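Local coordinates for protein trichothecene 3-O-acetyltransferase TRI101 (Fusarium sporotrichioides, PDB 2ZBA) that transfers an acetyl group from acetyl-coenzyme A to the 3-hydroxyl of trichothecene mycotoxins, a step in the fungal pathway that leads to T-2 toxin, at residues G166-M170 and T171-A175; Q279-S282 and R283-A287; A287-D290 and A291-T295; V301-R304 and G305-V309; A359-M362 and H363-D367. One frame throughout, in Å; residues are numbered along the deposited sequence.

How the interactions relate
Interactions 1 and 4 meet at the coenzyme A pocket: Arg304 of 301-309 forms a salt bridge with Asp169 of 166-175, and both stretches start a helix with an aspartate whose carboxylate accepts from a backbone N-H. Interaction 1 is buried, interaction 4 partly so. Interactions 2 and 3 share Ala287, one in the last turns of helix 269-285, the other in the loop leading to strand 294-302; at the far end of that strand lies interaction 4. Interaction 2 is largely buried and gathers arginines, whereas interaction 3 is a surface turn closed on a single carbonyl. Interaction 5, partly buried, ends another helix, with apolar packing instead of charge.

Interaction 1: residues G166-M170 and T171-A175; sequences GAMDM and TGQDA. With COA (coenzyme A), chain E.
Asp169 and Gln173 are joined by the first backbone bond of helix 170-184, Gln173 N to Asp169 O at 2.9 Å, and the next follows one residue on, from Asp174 N to Met170 O at 2.8 Å. Before this point the chain is a loop; from Met170 onward it is helical, so Asp169 is the N-cap. Its side chain completes the cap: OD1 accepts from Gly172 N at 2.9 Å, approached nearly along the C-O direction, and so occupies an amide that has no preceding turn to bond to. The chi1 of 57° tucks CG between the backbone N and carbonyl carbon, which folds the short carboxylate back over the helix start. Aspartate is well suited to this, its acidic group probably also interacting favourably with the helix dipole.

Met168 and Met170, both selenomethionine here, pack against the aliphatic part of Gln173. Met168 SE lies 3.7 Å from Gln173 CB, while Met170, bent at chi2 and chi3, brings its CE to 3.8 Å from the same CB. The amide beyond is held elsewhere, NE2 bonding to Thr30 O. The thiol end of coenzyme A reaches this helix start, its S1P standing 3.7 Å from Asp169 CB. Asp169 closes the HXXXD motif of the BAHD acyltransferases, and its OD2 is engaged by Arg304 and by Leu317 N, which suggests a structural role. Strand 156-164 leads into the loop, strand 29-37 lies against Met170 through Thr30 and Ile32, and Asp174 ties helix 170-184 to the 391-396 loop through Tyr396 and Gly392.

Interaction 2: residues Q279-S282 and R283-A287; sequences QSTS and RVRLA
Thr281 and Arg285 run side by side, one turn apart on helix 269-285. With CG2 anti to its own backbone N (chi1 of OG1 -69°), Thr281 lays this methyl over one face of the Arg285 guanidinium, towards its rim, at 3.5 Å from CZ. Arg285 is extended from CG to NE, so its aliphatic part also passes the threonine, CD coming to 3.8 Å from CG2. The charged end is fixed by others: Asp441 pairs with NE, while Ser418 and Ser382 O take the two terminal nitrogens.

Arg283 takes a different course: CG is anti to N, but the chain bends at chi3 (69°), curling its guanidinium back so that Ser280 CA sits over one face, 3.7 Å from NH1. NH2 forms a salt bridge with Asp448. Ser280 and Ser282 are small enough to turn their hydroxyls back to the helix carbonyls of Phe276 and Trp278. Val284 CG2 settles 3.3 Å from Thr281 O.

Beneath the side chains, Arg283 N bonds to Gln279 O at 2.7 Å, whereas Ser282 O is met by both Arg285 N and Leu286 N; such bonds, weak and shared on Ser282 O, are characteristic of the last turn of an alpha-helix.

Interaction 3: residues A287-D290 and A291-T295; sequences ARLD and ASTPT
Thr293 turns its hydroxyl onto Asp290 because chi1 is -45°, which places OG1 beside its own backbone N and anti to the carbonyl carbon. Hydroxyl and amide therefore face the same way, and both donate to Asp290 O. Thr293 OG1 gives the shorter bond, 2.7 Å to Asp290 O, tilted 27° from the carbonyl plane. The longer one, from Thr293 N to Asp290 O at 3.2 Å, comes from well above that plane, 65° out of it. The two donors lie on the same face, so the carbonyl is gripped by a single residue through backbone and side chain together.

Ala291 has helical backbone angles and Ser292 swings toward psi near zero, as the two middle residues of a type I beta turn do; the turn runs from Asp290 to Thr293 and joins the loop after helix 269-285 to strand 294-302. Threonine suits the last position of this turn: its hydroxyl reinforces the closing bond, and its beta-branched shape fits the extended backbone conformation it adopts just before the strand. Ala291, with no more than a methyl, sits easily on the exposed outside of the bend.

Two CB atoms lie beside the hydroxyl. Leu289 CB stands 3.5 Å from Thr293 OG1, and Asp290 CB 3.7 Å from the same OG1, while the carboxylate of Asp290 turns away from the bend. On the protein side, Ala291 and Thr293 make backbone bonds to Ala328 and Val327, where helix 327-332 starts, and Thr295, buried, bonds through OG1 to Ser381 O and Trp278 NE1.

Interaction 4: residues V301-R304 and G305-V309; sequences VDMR and GPMGV. With COA (coenzyme A), chain E.
Asp302 OD1 is gripped from opposite faces of its carboxylate plane by Arg304: the backbone N at 3.0 Å, and NH1 at 3.2 Å from OD1 in a salt bridge lying almost in the guanidinium plane. Asp302 OD2 is linked across the contact by a water, which accepts from Gly305 N and donates weakly to OD2. An extended chi1 (178°) carries the carboxylate to the start of helix 304-307, where its bond to Arg304 N acts as a cap. The arginine has further anchors at NH2, from Tyr313 O and Gly315 O, and NH1 also forms a salt bridge with Asp169.

The apolar part of the contact is made by Met303, a selenomethionine bent at chi2 and chi3, which sets CE 3.7 Å from Pro306 CB and 3.9 Å from Met307 CG; its flexible, unbranched chain can bend to touch both. Met307 N closes the turn on Met303 O at 3.0 Å.

Asp302 N donates to O9P of coenzyme A at 2.6 Å, so the end of strand 294-302 holds the cofactor's pantetheine arm just before the chain coils. The short helix ends in a Schellman motif: Val309 N bonds to Arg304 O at 2.8 Å, Gly308 N to Gly305 O, and Gly308 takes the positive phi that glycine adopts with ease.

Interaction 5: residues A359-M362 and H363-D367; sequences ATYM and HGLPD
Tyr361 and Leu365 make the side-chain contact, the leucine's branch meeting the ring obliquely. Leu365 CD2 lies 3.6 Å from Tyr361 CE2, and Leu365 CD1 also comes near the end of the ring. Tyr361 reaches there because CG is anti to its backbone N (chi1 176°), sending the ring along the direction in which the chain leaves the helix. A branched leucine can bring two methyls to the far end of the ring; its CB also rests against the backbone, 3.3 Å from Tyr361 O.

Around this pair the backbone unwinds. The last ordinary turn of helix 348-363 is closed by His363 N to Ala359 O at 3.0 Å. Gly364 N makes a weak bond to Thr360 O at 3.3 Å. Leu365 N then turns to a nearer residue, Met362 O, at 2.9 Å, coming from 67° above that carbonyl's plane. The chain leaves the helix at Gly364, and Pro366, which has no amide hydrogen to donate, follows once the helical bonding is over.

Further out, Thr360 OG1 bonds to Gln356 O and to Leu208 N, pinning the helix to the 205-208 loop, while Tyr361 packs on Leu217 and its side chain lies about 4 Å from that of Ile221, a calcium ligand. Calcium itself is about 10 Å from the tyrosine side chain. Between the side chains the attraction is thus van der Waals and hydrophobic, with direction supplied by the backbone bonds that end the helix.

Interaction 1: residues G166-M170 and T171-A175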
# COMPACT_ATOMS: atom_id res chain seq x y z
N GLY A 166 -6.62 4.97 -7.88
CA GLY A 166 -6.23 5.88 -8.97
C GLY A 166 -6.09 7.31 -8.47
O GLY A 166 -5.33 8.11 -9.03
N ALA A 167 -6.84 7.59 -7.42
CA ALA A 167 -6.86 8.87 -6.72
C ALA A 167 -5.72 9.02 -5.72
O ALA A 167 -5.31 10.12 -5.43
CB ALA A 167 -8.23 9.08 -6.01
N MSE A 168 -5.23 7.92 -5.17
CA MSE A 168 -4.17 8.01 -4.17
C MSE A 168 -3.40 6.71 -4.04
O MSE A 168 -3.99 5.64 -4.12
CB MSE A 168 -4.75 8.41 -2.79
CG MSE A 168 -5.79 7.46 -2.20
SE MSE A 168 -6.68 8.28 -0.65
CE MSE A 168 -7.94 9.25 -1.65
N ASP A 169 -2.09 6.82 -3.84
CA ASP A 169 -1.30 5.69 -3.34
C ASP A 169 -1.34 5.71 -1.79
O ASP A 169 -1.95 6.61 -1.22
CB ASP A 169 0.14 5.66 -3.94
CG ASP A 169 0.94 6.94 -3.70
OD1 ASP A 169 0.74 7.62 -2.68
OD2 ASP A 169 1.79 7.27 -4.55
N MSE A 170 -0.74 4.73 -1.11
CA MSE A 170 -0.82 4.71 0.39
C MSE A 170 -0.10 5.90 1.09
O MSE A 170 -0.55 6.38 2.14
CB MSE A 170 -0.40 3.35 0.97
CG MSE A 170 -0.69 3.19 2.45
SE MSE A 170 -2.61 3.31 3.00
CE MSE A 170 -2.46 4.66 4.33
N THR A 171 1.01 6.37 0.51
CA THR A 171 1.65 7.63 0.92
C THR A 171 0.67 8.82 0.90
O THR A 171 0.58 9.60 1.86
CB THR A 171 2.86 7.96 -0.01
OG1 THR A 171 3.73 6.83 -0.05
CG2 THR A 171 3.64 9.18 0.50
N GLY A 172 -0.09 8.94 -0.19
CA GLY A 172 -1.07 10.00 -0.33
C GLY A 172 -2.25 9.81 0.60
O GLY A 172 -2.78 10.77 1.13
N GLN A 173 -2.67 8.56 0.79
CA GLN A 173 -3.76 8.26 1.71
C GLN A 173 -3.33 8.61 3.16
O GLN A 173 -4.11 9.18 3.91
CB GLN A 173 -4.11 6.78 1.61
CG GLN A 173 -5.36 6.32 2.41
CD GLN A 173 -5.90 5.00 1.87
OE1 GLN A 173 -5.66 4.65 0.73
NE2 GLN A 173 -6.59 4.25 2.70
N ASP A 174 -2.10 8.25 3.52
CA ASP A 174 -1.53 8.57 4.83
C ASP A 174 -1.47 10.07 5.08
O ASP A 174 -1.77 10.53 6.18
CB ASP A 174 -0.12 7.96 4.96
CG ASP A 174 0.54 8.28 6.28
OD1 ASP A 174 -0.05 7.98 7.36
OD2 ASP A 174 1.66 8.81 6.24
N ALA A 175 -1.05 10.83 4.07
CA ALA A 175 -1.02 12.29 4.15
C ALA A 175 -2.40 12.87 4.43
O ALA A 175 -2.56 13.77 5.26
CB ALA A 175 -0.43 12.89 2.87
N1A COA E . 24.70 5.83 3.97
C2A COA E . 24.24 4.88 4.86
N3A COA E . 22.87 4.73 5.06
C4A COA E . 21.98 5.51 4.39
C5A COA E . 22.43 6.47 3.49
C6A COA E . 23.81 6.63 3.28
N6A COA E . 24.27 7.62 2.51
N7A COA E . 21.35 7.09 2.97
C8A COA E . 20.23 6.55 3.52
N9A COA E . 20.61 5.56 4.39
C1B COA E . 19.71 4.63 5.12
C2B COA E . 18.97 5.33 6.25
O2B COA E . 19.73 5.33 7.44
C3B COA E . 17.69 4.52 6.33
O3B COA E . 18.05 3.26 6.83
P3B COA E . 17.29 2.45 8.01
O7A COA E . 15.80 2.52 7.72
O8A COA E . 17.54 3.10 9.34
O9A COA E . 17.82 1.06 7.89
C4B COA E . 17.41 4.24 4.87
O4B COA E . 18.69 4.10 4.27
C5B COA E . 16.62 5.30 4.12
O5B COA E . 16.68 4.92 2.75
P1A COA E . 15.41 5.12 1.77
O1A COA E . 14.99 6.55 1.72
O2A COA E . 15.62 4.50 0.41
O3A COA E . 14.15 4.39 2.50
P2A COA E . 13.89 2.80 2.66
O4A COA E . 13.48 2.57 4.10
O5A COA E . 15.02 1.91 2.20
O6A COA E . 12.65 2.47 1.70
CBP COA E . 11.56 2.22 -0.43
CCP COA E . 12.88 2.12 0.35
CDP COA E . 10.77 0.95 -0.11
CEP COA E . 11.89 2.31 -1.93
CAP COA E . 10.81 3.46 0.06
OAP COA E . 11.57 4.63 -0.21
C9P COA E . 9.43 3.64 -0.52
O9P COA E . 9.28 4.26 -1.76
N8P COA E . 8.37 3.26 0.20
C7P COA E . 7.01 3.41 -0.32
C6P COA E . 6.60 2.25 -1.24
C5P COA E . 5.17 2.46 -1.71
O5P COA E . 4.90 3.33 -2.58
N4P COA E . 4.24 1.68 -1.18
C3P COA E . 2.88 2.20 -1.03
C2P COA E . 1.85 1.40 -1.81
S1P COA E . 0.42 2.36 -2.40
O HOH W 1 -4.04 3.97 -2.24

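Interaction 2: residues Q279-S282 and R283-A287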
# COMPACT_ATOMS: atom_id res chain seq x y z
N GLN A 279 14.86 -14.18 -1.13
CA GLN A 279 15.72 -15.35 -0.98
C GLN A 279 14.93 -16.50 -0.35
O GLN A 279 14.96 -17.63 -0.86
CB GLN A 279 16.94 -15.03 -0.11
CG GLN A 279 17.99 -14.14 -0.78
CD GLN A 279 19.39 -14.34 -0.20
OE1 GLN A 279 19.59 -15.15 0.70
NE2 GLN A 279 20.36 -13.58 -0.71
N SER A 280 14.21 -16.19 0.73
CA SER A 280 13.49 -17.21 1.49
C SER A 280 12.34 -17.82 0.71
O SER A 280 12.14 -19.03 0.74
CB SER A 280 12.99 -16.64 2.81
OG SER A 280 14.04 -15.99 3.51
N THR A 281 11.58 -16.98 0.02
CA THR A 281 10.48 -17.44 -0.82
C THR A 281 11.03 -18.24 -1.99
O THR A 281 10.51 -19.32 -2.32
CB THR A 281 9.61 -16.25 -1.35
OG1 THR A 281 8.88 -15.65 -0.26
CG2 THR A 281 8.66 -16.72 -2.38
N SER A 282 12.08 -17.72 -2.62
CA SER A 282 12.78 -18.46 -3.68
C SER A 282 13.21 -19.83 -3.17
O SER A 282 12.84 -20.85 -3.75
CB SER A 282 13.99 -17.66 -4.19
OG SER A 282 13.55 -16.53 -4.92
N ARG A 283 13.97 -19.84 -2.07
CA ARG A 283 14.42 -21.08 -1.44
C ARG A 283 13.33 -22.14 -1.34
O ARG A 283 13.51 -23.24 -1.87
CB ARG A 283 15.02 -20.80 -0.07
CG ARG A 283 15.46 -22.04 0.68
CD ARG A 283 16.33 -21.66 1.85
NE ARG A 283 15.59 -20.97 2.91
CZ ARG A 283 15.74 -19.69 3.20
NH1 ARG A 283 16.59 -18.92 2.51
NH2 ARG A 283 15.01 -19.15 4.18
N VAL A 284 12.21 -21.82 -0.69
CA VAL A 284 11.12 -22.80 -0.51
C VAL A 284 10.49 -23.23 -1.84
O VAL A 284 10.00 -24.35 -1.95
CB VAL A 284 10.03 -22.37 0.53
CG1 VAL A 284 10.66 -22.04 1.88
CG2 VAL A 284 9.17 -21.23 0.01
N ARG A 285 10.55 -22.35 -2.84
CA ARG A 285 9.99 -22.64 -4.18
C ARG A 285 10.88 -23.57 -5.00
O ARG A 285 10.43 -24.13 -5.99
CB ARG A 285 9.73 -21.34 -4.95
CG ARG A 285 8.44 -20.66 -4.59
CD ARG A 285 8.35 -19.25 -5.17
NE ARG A 285 7.03 -18.68 -4.90
CZ ARG A 285 6.67 -17.42 -5.14
NH1 ARG A 285 7.54 -16.55 -5.69
NH2 ARG A 285 5.43 -17.03 -4.85
N LEU A 286 12.13 -23.73 -4.58
CA LEU A 286 13.03 -24.73 -5.15
C LEU A 286 12.53 -26.15 -4.95
O LEU A 286 12.99 -27.07 -5.64
CB LEU A 286 14.43 -24.59 -4.57
CG LEU A 286 15.25 -23.42 -5.10
CD1 LEU A 286 16.58 -23.38 -4.36
CD2 LEU A 286 15.43 -23.57 -6.61
N ALA A 287 11.61 -26.35 -4.01
CA ALA A 287 10.97 -27.65 -3.83
C ALA A 287 9.93 -27.96 -4.93
O ALA A 287 9.48 -29.10 -5.03
CB ALA A 287 10.34 -27.74 -2.44

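Interaction 3: residues A287-D290 and A291-T295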
# COMPACT_ATOMS: atom_id res chain seq x y z
N ALA A 287 11.61 -26.35 -4.01
CA ALA A 287 10.97 -27.65 -3.83
C ALA A 287 9.93 -27.96 -4.93
O ALA A 287 9.48 -29.10 -5.03
CB ALA A 287 10.34 -27.74 -2.44
N ARG A 288 9.57 -26.97 -5.75
CA ARG A 288 8.50 -27.16 -6.74
C ARG A 288 8.75 -26.54 -8.13
O ARG A 288 7.97 -26.74 -9.06
CB ARG A 288 7.13 -26.71 -6.18
CG ARG A 288 6.98 -25.20 -5.85
CD ARG A 288 5.50 -24.75 -5.79
NE ARG A 288 5.38 -23.30 -5.67
CZ ARG A 288 5.20 -22.46 -6.70
NH1 ARG A 288 5.11 -22.91 -7.95
NH2 ARG A 288 5.12 -21.14 -6.49
N LEU A 289 9.85 -25.80 -8.27
CA LEU A 289 10.24 -25.20 -9.55
C LEU A 289 11.71 -25.52 -9.84
O LEU A 289 12.51 -25.57 -8.91
CB LEU A 289 10.07 -23.68 -9.50
CG LEU A 289 8.71 -23.03 -9.28
CD1 LEU A 289 8.92 -21.57 -8.93
CD2 LEU A 289 7.82 -23.17 -10.51
N ASP A 290 12.05 -25.69 -11.13
CA ASP A 290 13.46 -25.80 -11.59
C ASP A 290 14.32 -24.69 -11.00
O ASP A 290 13.83 -23.58 -10.77
CB ASP A 290 13.57 -25.70 -13.13
CG ASP A 290 13.32 -27.03 -13.84
OD1 ASP A 290 13.59 -28.11 -13.27
OD2 ASP A 290 12.87 -26.98 -15.02
N ALA A 291 15.60 -24.97 -10.79
CA ALA A 291 16.58 -23.99 -10.31
C ALA A 291 16.67 -22.76 -11.23
O ALA A 291 16.84 -21.64 -10.77
CB ALA A 291 17.96 -24.65 -10.15
N SER A 292 16.52 -22.98 -12.53
CA SER A 292 16.66 -21.91 -13.51
C SER A 292 15.34 -21.20 -13.87
O SER A 292 15.27 -20.48 -14.87
CB SER A 292 17.32 -22.45 -14.78
OG SER A 292 16.36 -23.10 -15.60
N THR A 293 14.28 -21.42 -13.08
CA THR A 293 13.02 -20.69 -13.30
C THR A 293 13.27 -19.19 -13.11
O THR A 293 13.87 -18.78 -12.10
CB THR A 293 11.89 -21.15 -12.34
OG1 THR A 293 11.86 -22.58 -12.28
CG2 THR A 293 10.53 -20.64 -12.81
N PRO A 294 12.82 -18.37 -14.08
CA PRO A 294 12.88 -16.91 -13.91
C PRO A 294 12.07 -16.42 -12.69
O PRO A 294 10.98 -16.93 -12.40
CB PRO A 294 12.29 -16.38 -15.23
CG PRO A 294 12.49 -17.52 -16.24
CD PRO A 294 12.27 -18.76 -15.40
N THR A 295 12.64 -15.47 -11.94
CA THR A 295 11.91 -14.86 -10.85
C THR A 295 12.02 -13.36 -11.02
O THR A 295 13.12 -12.85 -11.24
CB THR A 295 12.40 -15.33 -9.42
OG1 THR A 295 11.72 -14.58 -8.42
CG2 THR A 295 13.91 -15.15 -9.22

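Interaction 4: residues V301-R304 and G305-V309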
# COMPACT_ATOMS: atom_id res chain seq x y z
N VAL A 301 7.73 2.01 -5.13
CA VAL A 301 8.60 3.13 -4.79
C VAL A 301 7.75 4.40 -4.82
O VAL A 301 7.12 4.71 -5.82
CB VAL A 301 9.91 3.22 -5.70
CG1 VAL A 301 9.62 2.98 -7.17
CG2 VAL A 301 10.64 4.56 -5.50
N ASP A 302 7.72 5.10 -3.70
CA ASP A 302 7.21 6.46 -3.66
C ASP A 302 8.04 7.38 -4.58
O ASP A 302 9.24 7.57 -4.36
CB ASP A 302 7.26 6.95 -2.21
CG ASP A 302 6.79 8.37 -2.05
OD1 ASP A 302 6.17 8.90 -2.99
OD2 ASP A 302 7.06 8.96 -0.98
N MSE A 303 7.38 7.98 -5.57
CA MSE A 303 8.05 8.87 -6.53
C MSE A 303 8.09 10.34 -6.12
O MSE A 303 8.59 11.16 -6.87
CB MSE A 303 7.45 8.74 -7.93
CG MSE A 303 7.88 7.48 -8.67
SE MSE A 303 9.80 7.33 -8.67
CE MSE A 303 10.22 9.00 -9.74
N ARG A 304 7.57 10.68 -4.94
CA ARG A 304 7.49 12.09 -4.51
C ARG A 304 8.88 12.74 -4.37
O ARG A 304 9.12 13.78 -4.95
CB ARG A 304 6.69 12.23 -3.21
CG ARG A 304 5.19 12.19 -3.38
CD ARG A 304 4.53 11.71 -2.08
NE ARG A 304 3.08 11.63 -2.24
CZ ARG A 304 2.45 10.63 -2.86
NH1 ARG A 304 3.11 9.60 -3.35
NH2 ARG A 304 1.13 10.67 -2.95
N GLY A 305 9.77 12.11 -3.60
CA GLY A 305 11.16 12.56 -3.45
C GLY A 305 11.94 12.77 -4.74
O GLY A 305 12.32 13.90 -5.06
N PRO A 306 12.17 11.69 -5.51
CA PRO A 306 12.81 11.78 -6.82
C PRO A 306 12.17 12.78 -7.79
O PRO A 306 12.89 13.45 -8.54
CB PRO A 306 12.72 10.34 -7.36
CG PRO A 306 12.64 9.49 -6.13
CD PRO A 306 11.84 10.29 -5.16
N MSE A 307 10.84 12.91 -7.79
CA MSE A 307 10.16 13.88 -8.67
C MSE A 307 10.30 15.35 -8.24
O MSE A 307 9.96 16.26 -8.99
CB MSE A 307 8.67 13.57 -8.84
CG MSE A 307 8.33 12.42 -9.78
SE MSE A 307 9.23 12.43 -11.56
CE MSE A 307 8.85 14.04 -12.08
N GLY A 308 10.80 15.57 -7.03
CA GLY A 308 10.86 16.91 -6.43
C GLY A 308 9.48 17.38 -6.02
O GLY A 308 9.11 18.55 -6.24
N VAL A 309 8.68 16.47 -5.46
CA VAL A 309 7.31 16.80 -5.06
C VAL A 309 7.20 16.65 -3.56
O VAL A 309 7.86 15.80 -2.98
CB VAL A 309 6.26 15.89 -5.78
CG1 VAL A 309 4.88 16.09 -5.20
CG2 VAL A 309 6.25 16.19 -7.27
N1A COA E . 24.70 5.83 3.97
C2A COA E . 24.24 4.88 4.86
N3A COA E . 22.87 4.73 5.06
C4A COA E . 21.98 5.51 4.39
C5A COA E . 22.43 6.47 3.49
C6A COA E . 23.81 6.63 3.28
N6A COA E . 24.27 7.62 2.51
N7A COA E . 21.35 7.09 2.97
C8A COA E . 20.23 6.55 3.52
N9A COA E . 20.61 5.56 4.39
C1B COA E . 19.71 4.63 5.12
C2B COA E . 18.97 5.33 6.25
O2B COA E . 19.73 5.33 7.44
C3B COA E . 17.69 4.52 6.33
O3B COA E . 18.05 3.26 6.83
P3B COA E . 17.29 2.45 8.01
O7A COA E . 15.80 2.52 7.72
O8A COA E . 17.54 3.10 9.34
O9A COA E . 17.82 1.06 7.89
C4B COA E . 17.41 4.24 4.87
O4B COA E . 18.69 4.10 4.27
C5B COA E . 16.62 5.30 4.12
O5B COA E . 16.68 4.92 2.75
P1A COA E . 15.41 5.12 1.77
O1A COA E . 14.99 6.55 1.72
O2A COA E . 15.62 4.50 0.41
O3A COA E . 14.15 4.39 2.50
P2A COA E . 13.89 2.80 2.66
O4A COA E . 13.48 2.57 4.10
O5A COA E . 15.02 1.91 2.20
O6A COA E . 12.65 2.47 1.70
CBP COA E . 11.56 2.22 -0.43
CCP COA E . 12.88 2.12 0.35
CDP COA E . 10.77 0.95 -0.11
CEP COA E . 11.89 2.31 -1.93
CAP COA E . 10.81 3.46 0.06
OAP COA E . 11.57 4.63 -0.21
C9P COA E . 9.43 3.64 -0.52
O9P COA E . 9.28 4.26 -1.76
N8P COA E . 8.37 3.26 0.20
C7P COA E . 7.01 3.41 -0.32
C6P COA E . 6.60 2.25 -1.24
C5P COA E . 5.17 2.46 -1.71
O5P COA E . 4.90 3.33 -2.58
N4P COA E . 4.24 1.68 -1.18
C3P COA E . 2.88 2.20 -1.03
C2P COA E . 1.85 1.40 -1.81
S1P COA E . 0.42 2.36 -2.40
O HOH W 2 9.62 9.85 -2.00

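Interaction 5: residues A359-M362 and H363-D367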
# COMPACT_ATOMS: atom_id res chain seq x y z
N ALA A 359 4.55 8.13 -17.85
CA ALA A 359 3.54 9.18 -17.88
C ALA A 359 3.35 9.69 -19.31
O ALA A 359 2.22 9.88 -19.76
CB ALA A 359 3.93 10.33 -16.93
N THR A 360 4.46 9.85 -20.03
CA THR A 360 4.40 10.31 -21.43
C THR A 360 3.67 9.29 -22.30
O THR A 360 2.75 9.65 -23.03
CB THR A 360 5.80 10.60 -21.98
OG1 THR A 360 6.47 11.46 -21.08
CG2 THR A 360 5.73 11.32 -23.36
N TYR A 361 4.07 8.03 -22.18
CA TYR A 361 3.48 6.93 -22.95
C TYR A 361 1.97 6.81 -22.73
O TYR A 361 1.19 6.69 -23.69
CB TYR A 361 4.19 5.62 -22.61
CG TYR A 361 3.61 4.38 -23.28
CD1 TYR A 361 3.66 4.22 -24.67
CD2 TYR A 361 3.04 3.38 -22.52
CE1 TYR A 361 3.12 3.10 -25.28
CE2 TYR A 361 2.49 2.25 -23.11
CZ TYR A 361 2.55 2.11 -24.50
OH TYR A 361 2.02 0.99 -25.06
N MSE A 362 1.55 6.87 -21.47
CA MSE A 362 0.14 6.77 -21.13
C MSE A 362 -0.68 7.96 -21.60
O MSE A 362 -1.79 7.79 -22.11
CB MSE A 362 -0.03 6.58 -19.62
CG MSE A 362 0.48 5.23 -19.07
SE MSE A 362 0.03 5.06 -17.17
CE MSE A 362 -1.78 4.98 -17.26
N HIS A 363 -0.15 9.16 -21.42
CA HIS A 363 -0.79 10.38 -21.88
C HIS A 363 -1.26 10.28 -23.34
O HIS A 363 -2.38 10.68 -23.69
CB HIS A 363 0.14 11.59 -21.69
CG HIS A 363 -0.46 12.90 -22.09
ND1 HIS A 363 -1.42 13.54 -21.33
CD2 HIS A 363 -0.25 13.68 -23.17
CE1 HIS A 363 -1.76 14.67 -21.92
NE2 HIS A 363 -1.07 14.78 -23.05
N GLY A 364 -0.39 9.71 -24.17
CA GLY A 364 -0.66 9.57 -25.59
C GLY A 364 -1.34 8.29 -26.00
O GLY A 364 -1.58 8.10 -27.19
N LEU A 365 -1.67 7.44 -25.02
CA LEU A 365 -2.31 6.14 -25.28
C LEU A 365 -3.82 6.12 -24.92
O LEU A 365 -4.16 6.14 -23.74
CB LEU A 365 -1.59 5.06 -24.47
CG LEU A 365 -1.63 3.62 -24.95
CD1 LEU A 365 -0.88 3.51 -26.25
CD2 LEU A 365 -1.03 2.68 -23.90
N PRO A 366 -4.71 6.06 -25.95
CA PRO A 366 -6.17 6.09 -25.72
C PRO A 366 -6.66 4.79 -25.07
O PRO A 366 -7.49 4.84 -24.17
CB PRO A 366 -6.75 6.23 -27.15
CG PRO A 366 -5.58 6.70 -28.00
CD PRO A 366 -4.41 5.99 -27.40
N ASP A 367 -6.09 3.67 -25.50
CA ASP A 367 -6.38 2.36 -24.93
C ASP A 367 -5.24 1.93 -24.00
O ASP A 367 -4.15 1.50 -24.44
CB ASP A 367 -6.63 1.32 -26.03
CG ASP A 367 -7.15 0.01 -25.48
OD1 ASP A 367 -7.03 -0.24 -24.27
OD2 ASP A 367 -7.69 -0.80 -26.27